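Local atomic coordinates of isomaltodextranase (Arthrobacter globiformis, PDB entry 5AWO), a protein that hydrolyses alpha-1,6-glucosidic linkages of dextran-like polysaccharides, releasing successive isomaltose units from the non-reducing chain ends. Residues A78-T90 and T97-Y109. Sequence-based numbering, arbitrary orientation.
Sequences ACTDGWIEGSSRT and TSYNDSWQHDWAY. With ACT (acetate ion), chain C.
The carboxylate of Asp101 receives three hydrogen bonds from Ser88 and Arg89. Its OD1 accepts Ser88 N at 2.9 Å and Arg89 N from opposite faces of the carboxylate plane, both on the syn side, while OD2 takes the Ser88 hydroxyl (OG to OD2, 2.6 Å). With three protein donors on two oxygens, the rotation of the carboxylate is fixed. The Arg89 guanidinium, its plane turned 65° from the carboxylate, passes alongside: Arg89 NE stays 3.7 Å from Asp101 OD1, a long, purely electrostatic pairing bridged by a water. A bend at chi3 (-64°) instead brings Arg89 NH2 to Trp103 O at 2.8 Å, over a nearly straight N-H...O (176°), the carbonyl oxygen lying in the guanidinium plane.

Backbone bonds Asp101 N to Gly86 O and Thr97 N to Arg89 O tie the loops together, as does Ser87 OG to Ser98 O (2.7 Å). These loops belong to the beta/alpha unit of the GH27 TIM barrel that joins barrel strand 77-79 to helix 107-116. Asp81, just past the strand, lies with its side chain about 6 Å from that of Asp201, the probable nucleophile.

Nearer the barrel, Tyr99 OH donates to Gly82 O (2.7 Å), nearly in line with the carbonyl bond. Ile84 CG2 touches Tyr99 CE1 at 3.6 Å, and Thr80 CG2 abuts the edge of the Trp107 ring, whereas Thr80 OG1 is hydrogen-bonded to Tyr124 N on strand 120-124.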
loop_
_atom_site.group_PDB
_atom_site.type_symbol
_atom_site.label_atom_id
_atom_site.label_comp_id
_atom_site.label_asym_id
_atom_site.label_seq_id
_atom_site.Cartn_x
_atom_site.Cartn_y
_atom_site.Cartn_z
ATOM N N ALA A 78 -0.204 14.736 11.047
ATOM C CA ALA A 78 -0.775 14.360 12.329
ATOM C C ALA A 78 -2.189 13.895 12.058
ATOM O O ALA A 78 -3.023 14.666 11.538
ATOM C CB ALA A 78 -0.785 15.527 13.294
ATOM N N CYS A 79 -2.457 12.623 12.329
ATOM C CA CYS A 79 -3.702 11.977 11.915
ATOM C C CYS A 79 -4.578 11.605 13.091
ATOM O O CYS A 79 -4.107 11.005 14.068
ATOM C CB CYS A 79 -3.372 10.709 11.135
ATOM S SG CYS A 79 -4.754 9.881 10.277
ATOM N N THR A 80 -5.850 11.964 13.031
ATOM C CA THR A 80 -6.803 11.521 14.018
ATOM C C THR A 80 -7.146 10.039 13.821
ATOM O O THR A 80 -6.656 9.363 12.923
ATOM C CB THR A 80 -8.065 12.411 13.992
ATOM O OG1 THR A 80 -8.735 12.257 12.735
ATOM C CG2 THR A 80 -7.707 13.881 14.177
ATOM N N ASP A 81 -7.984 9.542 14.723
ATOM C CA ASP A 81 -8.418 8.158 14.680
ATOM C C ASP A 81 -9.875 8.042 15.122
ATOM O O ASP A 81 -10.666 8.976 14.880
ATOM C CB ASP A 81 -7.450 7.259 15.478
ATOM C CG ASP A 81 -7.456 5.828 14.972
ATOM O OD1 ASP A 81 -7.021 5.591 13.824
ATOM O OD2 ASP A 81 -7.960 4.972 15.750
ATOM N N GLY A 82 -10.287 6.906 15.668
ATOM C CA GLY A 82 -11.649 6.652 16.040
ATOM C C GLY A 82 -12.064 7.303 17.341
ATOM O O GLY A 82 -11.569 8.372 17.680
ATOM N N TRP A 83 -13.002 6.665 18.035
ATOM C CA TRP A 83 -13.654 7.235 19.196
ATOM C C TRP A 83 -14.331 8.540 18.770
ATOM O O TRP A 83 -14.177 9.559 19.437
ATOM C CB TRP A 83 -12.679 7.430 20.373
ATOM C CG TRP A 83 -12.198 6.110 20.870
ATOM C CD1 TRP A 83 -12.730 5.381 21.891
ATOM C CD2 TRP A 83 -11.111 5.341 20.350
ATOM N NE1 TRP A 83 -12.037 4.198 22.054
ATOM C CE2 TRP A 83 -11.040 4.153 21.118
ATOM C CE3 TRP A 83 -10.196 5.524 19.313
ATOM C CZ2 TRP A 83 -10.102 3.150 20.861
ATOM C CZ3 TRP A 83 -9.241 4.509 19.067
ATOM C CH2 TRP A 83 -9.207 3.356 19.844
ATOM N N ILE A 84 -15.063 8.475 17.653
ATOM C CA ILE A 84 -15.737 9.646 17.055
ATOM C C ILE A 84 -17.242 9.705 17.221
ATOM O O ILE A 84 -17.894 10.607 16.663
ATOM C CB ILE A 84 -15.298 9.933 15.586
ATOM C CG1 ILE A 84 -15.397 8.708 14.653
ATOM C CG2 ILE A 84 -13.886 10.486 15.563
ATOM C CD1 ILE A 84 -16.763 8.083 14.539
ATOM N N GLU A 85 -17.826 8.808 17.998
ATOM C CA GLU A 85 -19.282 8.916 18.217
ATOM C C GLU A 85 -19.623 10.245 18.908
ATOM O O GLU A 85 -20.714 10.805 18.675
ATOM C CB GLU A 85 -19.851 7.676 18.918
ATOM C CG GLU A 85 -19.951 6.481 17.977
ATOM C CD GLU A 85 -20.752 5.316 18.558
ATOM O OE1 GLU A 85 -21.027 5.354 19.771
ATOM O OE2 GLU A 85 -21.093 4.349 17.823
ATOM N N GLY A 86 -18.694 10.788 19.676
ATOM C CA GLY A 86 -18.852 12.081 20.338
ATOM C C GLY A 86 -18.461 13.286 19.493
ATOM O O GLY A 86 -18.326 14.397 20.004
ATOM N N SER A 87 -18.262 13.068 18.189
ATOM C CA SER A 87 -18.146 14.182 17.241
ATOM C C SER A 87 -19.503 14.351 16.558
ATOM O O SER A 87 -19.756 13.728 15.529
ATOM C CB SER A 87 -17.050 13.904 16.221
ATOM O OG SER A 87 -16.852 15.002 15.360
ATOM N N SER A 88 -20.376 15.179 17.150
ATOM C CA SER A 88 -21.753 15.317 16.678
ATOM C C SER A 88 -22.037 16.623 15.982
ATOM O O SER A 88 -23.003 16.693 15.227
ATOM C CB SER A 88 -22.751 15.144 17.839
ATOM O OG SER A 88 -22.807 16.285 18.693
ATOM N N ARG A 89 -21.248 17.654 16.254
ATOM C CA ARG A 89 -21.487 18.953 15.613
ATOM C C ARG A 89 -21.186 18.835 14.130
ATOM O O ARG A 89 -20.142 18.267 13.759
ATOM C CB ARG A 89 -20.612 20.030 16.225
ATOM C CG ARG A 89 -20.921 20.311 17.696
ATOM C CD ARG A 89 -19.999 21.341 18.329
ATOM N NE ARG A 89 -18.602 20.898 18.379
ATOM C CZ ARG A 89 -17.633 21.491 19.078
ATOM N NH1 ARG A 89 -17.898 22.547 19.838
ATOM N NH2 ARG A 89 -16.393 21.000 19.038
ATOM N N THR A 90 -22.078 19.355 13.269
ATOM C CA THR A 90 -21.848 19.297 11.837
ATOM C C THR A 90 -22.163 20.625 11.148
ATOM O O THR A 90 -22.835 21.501 11.719
ATOM C CB THR A 90 -22.679 18.191 11.178
ATOM O OG1 THR A 90 -24.076 18.431 11.396
ATOM C CG2 THR A 90 -22.284 16.808 11.699
ATOM N N THR A 97 -17.592 19.095 12.149
ATOM C CA THR A 97 -16.762 20.293 12.196
ATOM C C THR A 97 -15.470 20.159 13.001
ATOM O O THR A 97 -14.574 20.972 12.846
ATOM C CB THR A 97 -17.565 21.479 12.754
ATOM O OG1 THR A 97 -18.040 21.137 14.051
ATOM C CG2 THR A 97 -18.736 21.818 11.851
ATOM N N SER A 98 -15.356 19.135 13.840
ATOM C CA SER A 98 -14.127 18.942 14.610
ATOM C C SER A 98 -13.962 17.471 14.958
ATOM O O SER A 98 -14.799 16.652 14.597
ATOM C CB SER A 98 -14.117 19.809 15.869
ATOM O OG SER A 98 -12.817 19.832 16.444
ATOM N N TYR A 99 -12.894 17.147 15.698
ATOM C CA TYR A 99 -12.657 15.757 16.091
ATOM C C TYR A 99 -13.596 15.273 17.205
ATOM O O TYR A 99 -14.004 14.115 17.227
ATOM C CB TYR A 99 -11.193 15.543 16.501
ATOM C CG TYR A 99 -10.988 14.206 17.170
ATOM C CD1 TYR A 99 -10.985 13.026 16.442
ATOM C CD2 TYR A 99 -10.870 14.111 18.547
ATOM C CE1 TYR A 99 -10.835 11.790 17.074
ATOM C CE2 TYR A 99 -10.707 12.882 19.179
ATOM C CZ TYR A 99 -10.704 11.725 18.431
ATOM O OH TYR A 99 -10.586 10.522 19.078
ATOM N N ASN A 100 -13.949 16.173 18.127
ATOM C CA ASN A 100 -14.796 15.831 19.259
ATOM C C ASN A 100 -15.540 17.082 19.731
ATOM O O ASN A 100 -15.018 18.169 19.614
ATOM C CB ASN A 100 -13.932 15.286 20.414
ATOM C CG ASN A 100 -14.753 14.796 21.587
ATOM O OD1 ASN A 100 -14.936 15.515 22.594
ATOM N ND2 ASN A 100 -15.277 13.591 21.478
ATOM N N ASP A 101 -16.748 16.898 20.248
ATOM C CA ASP A 101 -17.562 18.031 20.727
ATOM C C ASP A 101 -16.884 18.852 21.843
ATOM O O ASP A 101 -17.281 19.997 22.059
ATOM C CB ASP A 101 -18.944 17.554 21.201
ATOM C CG ASP A 101 -19.847 17.103 20.067
ATOM O OD1 ASP A 101 -19.500 17.299 18.877
ATOM O OD2 ASP A 101 -20.902 16.519 20.394
ATOM N N SER A 102 -15.901 18.272 22.558
ATOM C CA SER A 102 -15.143 19.003 23.600
ATOM C C SER A 102 -14.129 19.988 23.043
ATOM O O SER A 102 -13.612 20.851 23.775
ATOM C CB SER A 102 -14.417 18.036 24.554
ATOM O OG SER A 102 -13.361 17.355 23.890
ATOM N N TRP A 103 -13.793 19.851 21.766
ATOM C CA TRP A 103 -12.750 20.648 21.133
ATOM C C TRP A 103 -13.274 22.076 20.955
ATOM O O TRP A 103 -14.435 22.271 20.588
ATOM C CB TRP A 103 -12.337 20.034 19.791
ATOM C CG TRP A 103 -11.421 18.841 19.948
ATOM C CD1 TRP A 103 -11.397 17.955 20.971
ATOM C CD2 TRP A 103 -10.380 18.468 19.054
ATOM N NE1 TRP A 103 -10.373 17.047 20.785
ATOM C CE2 TRP A 103 -9.739 17.337 19.608
ATOM C CE3 TRP A 103 -9.908 18.978 17.843
ATOM C CZ2 TRP A 103 -8.669 16.705 18.966
ATOM C CZ3 TRP A 103 -8.837 18.352 17.218
ATOM C CH2 TRP A 103 -8.242 17.213 17.785
ATOM N N GLN A 104 -12.410 23.048 21.219
ATOM C CA GLN A 104 -12.731 24.463 21.033
ATOM C C GLN A 104 -12.474 24.952 19.621
ATOM O O GLN A 104 -12.951 26.033 19.238
ATOM C CB GLN A 104 -11.918 25.292 22.028
ATOM C CG GLN A 104 -12.282 25.008 23.475
ATOM C CD GLN A 104 -11.459 25.835 24.457
ATOM O OE1 GLN A 104 -10.239 25.674 24.555
ATOM N NE2 GLN A 104 -12.123 26.724 25.191
ATOM N N HIS A 105 -11.716 24.189 18.832
ATOM C CA HIS A 105 -11.342 24.612 17.503
ATOM C C HIS A 105 -11.761 23.571 16.491
ATOM O O HIS A 105 -11.772 22.382 16.817
ATOM C CB HIS A 105 -9.842 24.827 17.418
ATOM C CG HIS A 105 -9.300 25.747 18.463
ATOM N ND1 HIS A 105 -9.431 27.116 18.376
ATOM C CD2 HIS A 105 -8.620 25.503 19.610
ATOM C CE1 HIS A 105 -8.870 27.676 19.432
ATOM N NE2 HIS A 105 -8.366 26.722 20.193
ATOM N N ASP A 106 -12.057 24.025 15.275
ATOM C CA ASP A 106 -12.526 23.192 14.187
ATOM C C ASP A 106 -11.366 22.620 13.351
ATOM O O ASP A 106 -10.180 22.859 13.637
ATOM C CB ASP A 106 -13.603 23.926 13.329
ATOM C CG ASP A 106 -13.065 25.104 12.534
ATOM O OD1 ASP A 106 -11.840 25.317 12.448
ATOM O OD2 ASP A 106 -13.916 25.815 11.943
ATOM N N TRP A 107 -11.701 21.835 12.337
ATOM C CA TRP A 107 -10.677 21.190 11.526
ATOM C C TRP A 107 -9.776 22.221 10.849
ATOM O O TRP A 107 -8.571 22.018 10.741
ATOM C CB TRP A 107 -11.312 20.315 10.461
ATOM C CG TRP A 107 -12.031 19.060 10.939
ATOM C CD1 TRP A 107 -13.345 18.744 10.755
ATOM C CD2 TRP A 107 -11.441 17.919 11.571
ATOM N NE1 TRP A 107 -13.624 17.508 11.281
ATOM C CE2 TRP A 107 -12.464 16.979 11.783
ATOM C CE3 TRP A 107 -10.150 17.617 12.017
ATOM C CZ2 TRP A 107 -12.228 15.739 12.392
ATOM C CZ3 TRP A 107 -9.912 16.386 12.623
ATOM C CH2 TRP A 107 -10.950 15.476 12.819
ATOM N N ALA A 108 -10.360 23.335 10.391
ATOM C CA ALA A 108 -9.572 24.339 9.661
ATOM C C ALA A 108 -8.542 24.976 10.569
ATOM O O ALA A 108 -7.404 25.200 10.160
ATOM C CB ALA A 108 -10.477 25.414 9.075
ATOM N N TYR A 109 -8.931 25.282 11.794
ATOM C CA TYR A 109 -7.995 25.815 12.764
ATOM C C TYR A 109 -6.800 24.878 12.914
ATOM O O TYR A 109 -5.643 25.316 12.883
ATOM C CB TYR A 109 -8.636 26.026 14.116
ATOM C CG TYR A 109 -7.633 26.434 15.163
ATOM C CD1 TYR A 109 -6.932 25.478 15.892
ATOM C CD2 TYR A 109 -7.367 27.780 15.425
ATOM C CE1 TYR A 109 -6.013 25.832 16.856
ATOM C CE2 TYR A 109 -6.433 28.148 16.387
ATOM C CZ TYR A 109 -5.754 27.169 17.102
ATOM O OH TYR A 109 -4.820 27.495 18.073
HETATM C C ACT C . -16.039 4.781 16.393
HETATM O O ACT C . -16.747 4.040 17.080
HETATM O OXT ACT C . -15.683 5.860 16.833
HETATM C CH3 ACT C . -15.577 4.313 15.052
HETATM O O HOH W 1 -14.766 12.252 19.111
HETATM O O HOH W 2 -17.815 17.565 15.013
HETATM O O HOH W 3 -17.412 18.520 17.426
HETATM O O HOH W 4 -16.531 24.061 21.689
#